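Local coordinates for protein haloalkane dehalogenase (Mycobacterium rhodesiae, PDB 4MJ3) that hydrolyses carbon-halogen bonds of haloalkanes, probably with an alpha/beta-hydrolase catalytic machinery, giving alcohol and halide, at residues A[99-102]-A[103-106]; A[222-225]-A[226-230]; A[129-132]-A[133-137]. All coordinates share one frame; numbering follows the deposited sequence.

Contact 1. Residues A[99-102]-A[103-106]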
loop_
_atom_site.group_PDB
_atom_site.type_symbol
_atom_site.label_atom_id
_atom_site.label_comp_id
_atom_site.label_asym_id
_atom_site.label_seq_id
_atom_site.Cartn_x
_atom_site.Cartn_y
_atom_site.Cartn_z
ATOM N N GLN A 99 -13.914 0.028 -4.417
ATOM C CA GLN A 99 -14.719 0.897 -3.546
ATOM C C GLN A 99 -14.660 0.460 -2.085
ATOM O O GLN A 99 -14.479 1.296 -1.198
ATOM C CB GLN A 99 -16.186 0.918 -3.980
ATOM C CG GLN A 99 -17.057 1.893 -3.202
ATOM C CD GLN A 99 -16.665 3.329 -3.446
ATOM O OE1 GLN A 99 -16.753 3.819 -4.577
ATOM N NE2 GLN A 99 -16.176 4.003 -2.408
ATOM N N ALA A 100 -14.771 -0.849 -1.839
ATOM C CA ALA A 100 -14.784 -1.350 -0.484
ATOM C C ALA A 100 -13.450 -1.070 0.209
ATOM O O ALA A 100 -13.435 -0.680 1.397
ATOM C CB ALA A 100 -15.103 -2.842 -0.460
ATOM N N HIS A 101 -12.343 -1.281 -0.506
ATOM C CA HIS A 101 -11.015 -1.043 0.074
ATOM C C HIS A 101 -10.808 0.429 0.409
ATOM O O HIS A 101 -10.240 0.766 1.458
ATOM C CB HIS A 101 -9.905 -1.522 -0.866
ATOM C CG HIS A 101 -9.618 -2.987 -0.760
ATOM N ND1 HIS A 101 -9.101 -3.562 0.377
ATOM C CD2 HIS A 101 -9.765 -3.988 -1.653
ATOM C CE1 HIS A 101 -8.913 -4.851 0.170
ATOM N NE2 HIS A 101 -9.315 -5.136 -1.053
ATOM N N VAL A 102 -11.261 1.288 -0.486
ATOM C CA VAL A 102 -11.212 2.729 -0.279
ATOM C C VAL A 102 -12.008 3.095 0.970
ATOM O O VAL A 102 -11.511 3.847 1.823
ATOM C CB VAL A 102 -11.711 3.469 -1.533
ATOM C CG1 VAL A 102 -12.051 4.928 -1.244
ATOM C CG2 VAL A 102 -10.663 3.363 -2.633
ATOM N N ASP A 103 -13.227 2.568 1.087
ATOM C CA ASP A 103 -14.085 2.898 2.230
ATOM C C ASP A 103 -13.509 2.340 3.542
ATOM O O ASP A 103 -13.531 3.011 4.603
ATOM C CB ASP A 103 -15.521 2.407 2.016
ATOM C CG ASP A 103 -16.265 3.198 0.929
ATOM O OD1 ASP A 103 -15.834 4.324 0.600
ATOM O OD2 ASP A 103 -17.242 2.664 0.373
ATOM N N TRP A 104 -13.000 1.124 3.487
ATOM C CA TRP A 104 -12.395 0.510 4.681
ATOM C C TRP A 104 -11.156 1.270 5.138
ATOM O O TRP A 104 -11.000 1.585 6.323
ATOM C CB TRP A 104 -12.024 -0.948 4.411
ATOM C CG TRP A 104 -13.173 -1.888 4.312
ATOM C CD1 TRP A 104 -14.329 -1.856 5.027
ATOM C CD2 TRP A 104 -13.249 -3.042 3.463
ATOM N NE1 TRP A 104 -15.122 -2.936 4.682
ATOM C CE2 TRP A 104 -14.483 -3.682 3.734
ATOM C CE3 TRP A 104 -12.377 -3.622 2.539
ATOM C CZ2 TRP A 104 -14.875 -4.856 3.082
ATOM C CZ3 TRP A 104 -12.758 -4.791 1.900
ATOM C CH2 TRP A 104 -14.012 -5.384 2.156
HETATM N N MSE A 105 -10.287 1.627 4.203
HETATM C CA MSE A 105 -9.075 2.366 4.563
HETATM C C MSE A 105 -9.380 3.754 5.101
HETATM O O MSE A 105 -8.759 4.194 6.085
HETATM C CB MSE A 105 -8.121 2.424 3.368
HETATM C CG MSE A 105 -6.837 3.196 3.644
HETATM SE SE MSE A 105 -5.824 2.501 5.198
HETATM C CE MSE A 105 -5.213 0.798 4.471
ATOM N N TRP A 106 -10.312 4.463 4.465
ATOM C CA TRP A 106 -10.708 5.773 4.957
ATOM C C TRP A 106 -11.270 5.658 6.362
ATOM O O TRP A 106 -10.907 6.445 7.223
ATOM C CB TRP A 106 -11.715 6.465 4.039
ATOM C CG TRP A 106 -12.017 7.831 4.489
ATOM C CD1 TRP A 106 -13.219 8.297 4.915
ATOM C CD2 TRP A 106 -11.096 8.933 4.603
ATOM N NE1 TRP A 106 -13.111 9.615 5.263
ATOM C CE2 TRP A 106 -11.826 10.034 5.085
ATOM C CE3 TRP A 106 -9.741 9.098 4.329
ATOM C CZ2 TRP A 106 -11.244 11.279 5.305
ATOM C CZ3 TRP A 106 -9.162 10.344 4.544
ATOM C CH2 TRP A 106 -9.901 11.405 5.028
#

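Contact 2. Residues A[222-225]-A[226-230]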
loop_
_atom_site.group_PDB
_atom_site.type_symbol
_atom_site.label_atom_id
_atom_site.label_comp_id
_atom_site.label_asym_id
_atom_site.label_seq_id
_atom_site.Cartn_x
_atom_site.Cartn_y
_atom_site.Cartn_z
ATOM N N ASP A 222 -14.697 -0.684 -16.207
ATOM C CA ASP A 222 -14.409 -1.154 -14.862
ATOM C C ASP A 222 -15.354 -0.476 -13.876
ATOM O O ASP A 222 -15.664 0.703 -14.023
ATOM C CB ASP A 222 -12.932 -0.877 -14.495
ATOM C CG ASP A 222 -12.508 -1.588 -13.249
ATOM O OD1 ASP A 222 -12.812 -1.079 -12.142
ATOM O OD2 ASP A 222 -11.911 -2.685 -13.370
ATOM N N PRO A 223 -15.777 -1.199 -12.822
ATOM C CA PRO A 223 -16.645 -0.562 -11.821
ATOM C C PRO A 223 -16.003 0.647 -11.126
ATOM O O PRO A 223 -16.723 1.544 -10.692
ATOM C CB PRO A 223 -16.965 -1.696 -10.833
ATOM C CG PRO A 223 -16.013 -2.771 -11.142
ATOM C CD PRO A 223 -15.612 -2.633 -12.570
ATOM N N ALA A 224 -14.674 0.712 -11.094
ATOM C CA ALA A 224 -13.951 1.821 -10.452
ATOM C C ALA A 224 -13.652 2.980 -11.420
ATOM O O ALA A 224 -13.156 4.017 -11.002
ATOM C CB ALA A 224 -12.648 1.326 -9.857
ATOM N N THR A 225 -13.974 2.826 -12.699
ATOM C CA THR A 225 -13.622 3.866 -13.683
ATOM C C THR A 225 -14.216 5.241 -13.343
ATOM O O THR A 225 -13.472 6.235 -13.310
ATOM C CB THR A 225 -13.942 3.419 -15.125
ATOM O OG1 THR A 225 -13.056 2.348 -15.472
ATOM C CG2 THR A 225 -13.756 4.566 -16.120
ATOM N N PRO A 226 -15.534 5.320 -13.041
ATOM C CA PRO A 226 -16.064 6.669 -12.771
ATOM C C PRO A 226 -15.421 7.355 -11.547
ATOM O O PRO A 226 -14.961 8.499 -11.644
ATOM C CB PRO A 226 -17.553 6.433 -12.559
ATOM C CG PRO A 226 -17.837 5.153 -13.283
ATOM C CD PRO A 226 -16.602 4.306 -13.083
ATOM N N ALA A 227 -15.322 6.637 -10.438
ATOM C CA ALA A 227 -14.688 7.216 -9.234
ATOM C C ALA A 227 -13.195 7.518 -9.451
ATOM O O ALA A 227 -12.701 8.530 -8.976
ATOM C CB ALA A 227 -14.853 6.298 -8.048
ATOM N N ASN A 228 -12.484 6.656 -10.179
ATOM C CA ASN A 228 -11.044 6.882 -10.375
ATOM C C ASN A 228 -10.798 8.072 -11.286
ATOM O O ASN A 228 -9.835 8.811 -11.085
ATOM C CB ASN A 228 -10.337 5.647 -10.894
ATOM C CG ASN A 228 -10.142 4.599 -9.817
ATOM O OD1 ASN A 228 -10.723 4.671 -8.742
ATOM N ND2 ASN A 228 -9.314 3.629 -10.106
ATOM N N ARG A 229 -11.670 8.275 -12.279
ATOM C CA ARG A 229 -11.532 9.454 -13.135
ATOM C C ARG A 229 -11.705 10.721 -12.327
ATOM O O ARG A 229 -10.960 11.692 -12.507
ATOM C CB ARG A 229 -12.548 9.450 -14.268
ATOM C CG ARG A 229 -12.216 8.464 -15.363
ATOM C CD ARG A 229 -13.356 8.408 -16.355
ATOM N NE ARG A 229 -13.048 7.571 -17.507
ATOM C CZ ARG A 229 -13.970 7.172 -18.379
ATOM N NH1 ARG A 229 -15.235 7.544 -18.232
ATOM N NH2 ARG A 229 -13.628 6.398 -19.395
ATOM N N LYS A 230 -12.668 10.711 -11.422
ATOM C CA LYS A 230 -12.903 11.869 -10.574
ATOM C C LYS A 230 -11.734 12.116 -9.634
ATOM O O LYS A 230 -11.272 13.270 -9.472
ATOM C CB LYS A 230 -14.192 11.718 -9.768
ATOM C CG LYS A 230 -15.433 11.848 -10.637
HETATM O O HOH W 1 -16.579 4.152 -9.621
#

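Contact 3. Residues A[129-132]-A[133-137]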
loop_
_atom_site.group_PDB
_atom_site.type_symbol
_atom_site.label_atom_id
_atom_site.label_comp_id
_atom_site.label_asym_id
_atom_site.label_seq_id
_atom_site.Cartn_x
_atom_site.Cartn_y
_atom_site.Cartn_z
ATOM N N GLY A 129 -4.527 4.659 -1.766
ATOM C CA GLY A 129 -4.079 5.906 -1.154
ATOM C C GLY A 129 -4.200 7.134 -2.041
ATOM O O GLY A 129 -4.669 8.187 -1.584
ATOM N N LEU A 130 -3.808 7.023 -3.313
ATOM C CA LEU A 130 -3.902 8.162 -4.225
ATOM C C LEU A 130 -5.365 8.520 -4.521
ATOM O O LEU A 130 -5.710 9.699 -4.690
ATOM C CB LEU A 130 -3.139 7.903 -5.524
ATOM C CG LEU A 130 -1.623 7.754 -5.398
ATOM C CD1 LEU A 130 -1.044 7.256 -6.713
ATOM C CD2 LEU A 130 -0.978 9.061 -4.988
ATOM N N ARG A 131 -6.246 7.525 -4.561
ATOM C CA ARG A 131 -7.664 7.801 -4.664
ATOM C C ARG A 131 -8.159 8.568 -3.434
ATOM O O ARG A 131 -8.948 9.510 -3.571
ATOM C CB ARG A 131 -8.454 6.519 -4.867
ATOM C CG ARG A 131 -9.945 6.762 -4.902
ATOM C CD ARG A 131 -10.670 5.768 -5.785
ATOM N NE ARG A 131 -12.056 5.649 -5.359
ATOM C CZ ARG A 131 -12.890 4.688 -5.726
ATOM N NH1 ARG A 131 -12.515 3.745 -6.577
ATOM N NH2 ARG A 131 -14.119 4.678 -5.220
ATOM N N LEU A 132 -7.686 8.190 -2.251
ATOM C CA LEU A 132 -8.044 8.897 -1.033
ATOM C C LEU A 132 -7.518 10.338 -1.038
ATOM O O LEU A 132 -8.194 11.242 -0.541
ATOM C CB LEU A 132 -7.590 8.148 0.213
ATOM C CG LEU A 132 -8.366 6.846 0.477
ATOM C CD1 LEU A 132 -7.721 6.101 1.625
ATOM C CD2 LEU A 132 -9.829 7.148 0.765
ATOM N N VAL A 133 -6.357 10.565 -1.631
ATOM C CA VAL A 133 -5.822 11.931 -1.742
ATOM C C VAL A 133 -6.780 12.739 -2.620
ATOM O O VAL A 133 -7.113 13.876 -2.308
ATOM C CB VAL A 133 -4.376 11.949 -2.290
ATOM C CG1 VAL A 133 -3.888 13.374 -2.534
ATOM C CG2 VAL A 133 -3.419 11.260 -1.319
ATOM N N GLY A 134 -7.212 12.150 -3.734
ATOM C CA GLY A 134 -8.164 12.809 -4.627
ATOM C C GLY A 134 -9.495 13.110 -3.956
ATOM O O GLY A 134 -10.070 14.166 -4.177
ATOM N N GLU A 135 -9.983 12.188 -3.128
ATOM C CA GLU A 135 -11.276 12.323 -2.487
ATOM C C GLU A 135 -11.258 13.145 -1.185
ATOM O O GLU A 135 -12.274 13.720 -0.816
ATOM C CB GLU A 135 -11.875 10.928 -2.260
ATOM C CG GLU A 135 -12.129 10.223 -3.584
ATOM C CD GLU A 135 -12.729 8.831 -3.485
ATOM O OE1 GLU A 135 -12.983 8.343 -2.380
ATOM O OE2 GLU A 135 -12.939 8.216 -4.557
ATOM N N HIS A 136 -10.106 13.226 -0.520
ATOM C CA HIS A 136 -9.970 13.955 0.738
ATOM C C HIS A 136 -8.638 14.701 0.770
ATOM O O HIS A 136 -7.810 14.455 1.635
ATOM C CB HIS A 136 -10.049 12.978 1.912
ATOM C CG HIS A 136 -11.257 12.093 1.882
ATOM N ND1 HIS A 136 -12.495 12.508 2.312
ATOM C CD2 HIS A 136 -11.413 10.817 1.466
ATOM C CE1 HIS A 136 -13.367 11.527 2.160
ATOM N NE2 HIS A 136 -12.738 10.492 1.639
ATOM N N PRO A 137 -8.419 15.616 -0.186
ATOM C CA PRO A 137 -7.100 16.263 -0.262
ATOM C C PRO A 137 -6.683 17.036 0.997
ATOM O O PRO A 137 -5.506 17.103 1.294
ATOM C CB PRO A 137 -7.236 17.195 -1.471
ATOM C CG PRO A 137 -8.698 17.401 -1.643
ATOM C CD PRO A 137 -9.324 16.099 -1.240
HETATM O O HOH W 2 -15.100 6.495 -3.217
#

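Contact 1. Residues A[99-102]-A[103-106]
Gln99 and Asp103, one helical turn apart, meet by both backbone and side chain. The amide N of Asp103 donates to Gln99 O at 2.9 Å, and beside it Gln99 NE2 faces both carboxylate oxygens, Asp103 OD1 at 3.0 Å and Asp103 OD2 at 3.3 Å. Both side-chain bonds are weak and bent. With CG anti to the backbone N, the glutamine chain bends at its second torsion (66°), which turns the amide along the helix toward the aspartate; amide and carboxylate planes stand 34° apart. The other end of this amide, Gln99 OE1, takes a weak bond from Arg131, so donor and acceptor sides are both used.

One residue along, the pairing becomes aromatic. Trp104 N donates to Ala100 O at 2.8 Å, and the indole lies back over Ala100, whose methyl CB sits 3.9 Å from the centroid of the six-membered ring of Trp104 in a CH-pi contact; the small methyl of alanine lets the indole lie close to the helix. The same ring turns its edge to the face of His101, a T-shaped pair with planes at 87°. Trp104 NE1 is satisfied by Ser28 O, and the His101 ring stacks on Phe212. Met105 and Trp106, through their backbone N atoms, continue the helical bonding to His101 O and Val102 O.

Thus helix 98-112 presents a polar pair on an exposed side and aromatic rings on a buried one. The N-H groups of Gln99 NE2 probably help to stabilise the negative charge of Asp103, while the buried indole N-H has its acceptor already in place.

Contact 2. Residues A[222-225]-A[226-230]
Asn228 N donates to Ala224 O at 2.8 Å, the shortest bond between the two segments and one that closes the first turn of helix 225-235. The approach to the helix is a type I beta turn, Asp222 to Thr225, combined with an Asx turn: Asp222 OD1 accepts from Ala224 N at 2.8 Å, nearly straight at 164°, and Thr225 N returns to Asp222 O. This is a capping bond, supplying an acceptor to an amide that precedes the regular helical bonding. Proline suits position 223 because its ring restricts the backbone to the phi that the turn requires, and Pro226 suits the first helical turn, where the missing N-H costs little.

The Asn228 side chain rises beside Ala224, with Asn228 OD1 4.0 Å from Ala224 CB. Both polar atoms have partners in the wider fold: ND2 donates to Pro151 O, and OD1 receives a bond from Arg131, which makes this buried amide a bridge between loop and helix.

One residue on, Arg229 N donates to Thr225 O at 2.9 Å. The Arg229 chain, extended from CG to NE, runs back past that carbonyl and lays a face of its guanidinium over Thr225, so that the methyl CG2 lies 3.3 Å above the middle of the planar group. Threonine fits because its first torsion (-68°) presents this methyl to the arginine while OG1 is kept for Thr152 O. The guanidinium charge is met at NH2 by a salt bridge to Asp154.

Ala227 N is reached by a water that spans the turn, accepting from Ala227 N at 2.9 Å and donating to Pro223 O at 2.8 Å.

Contact 3. Residues A[129-132]-A[133-137]
Arg131 runs alongside Glu135, four residues on, with its CG 3.3 Å from Glu135 OE2 and its NE donating to the same oxygen at 2.8 Å in a salt bridge. The donor comes from above the carboxylate plane, and the two flat groups are inclined at 57°, so this is a single-point grip. A water completes it, accepting from Arg131 NH2 and donating to Glu135 OE1. The glutamate is extended beyond CG, which brings its acid level with the arginine NE; arginine suits the place because its several N-H groups can serve the carboxylate and the water at once.

On the adjoining side Leu132 CD2 touches His136 CD2 at 4.1 Å, and the His136 backbone N donates to Leu132 O at 2.8 Å as the chain leaves helical geometry. Val133 N bonds to Gly129 O, with Val133 CG2 lying 3.3 Å from that oxygen, while the branched Val133 and Leu130 suit the face packed on strand 140-145.

An i to i+4 ion pair thus spans the last turn of helix 124-135, the crossover helix of a beta-alpha-beta unit in the alpha/beta hydrolase fold.

In the fold
The three contacts lie on neighbouring helices, contact 2 at the start of its helix with the turn before it. The centres of contact 1 and contact 3 are about 11 Å apart, and those of contact 2 and contact 3 about 13 Å. Contact 3 joins the others through the guanidinium of Arg131: NH2 lies 2.8 Å from Gln99 OE1, a weak bond, and NH1 is 3.0 Å from Asn228 OD1. Contact 1 and contact 2 come within about 5 Å at their nearest atoms without touching. Trp106 also stacks on His136, and Met105 packs on Leu132, tying contact 1 to the C-terminal end of helix 124-135 and the residue just after it. Contact 3 lies on the helix that in this fold follows the nucleophile elbow.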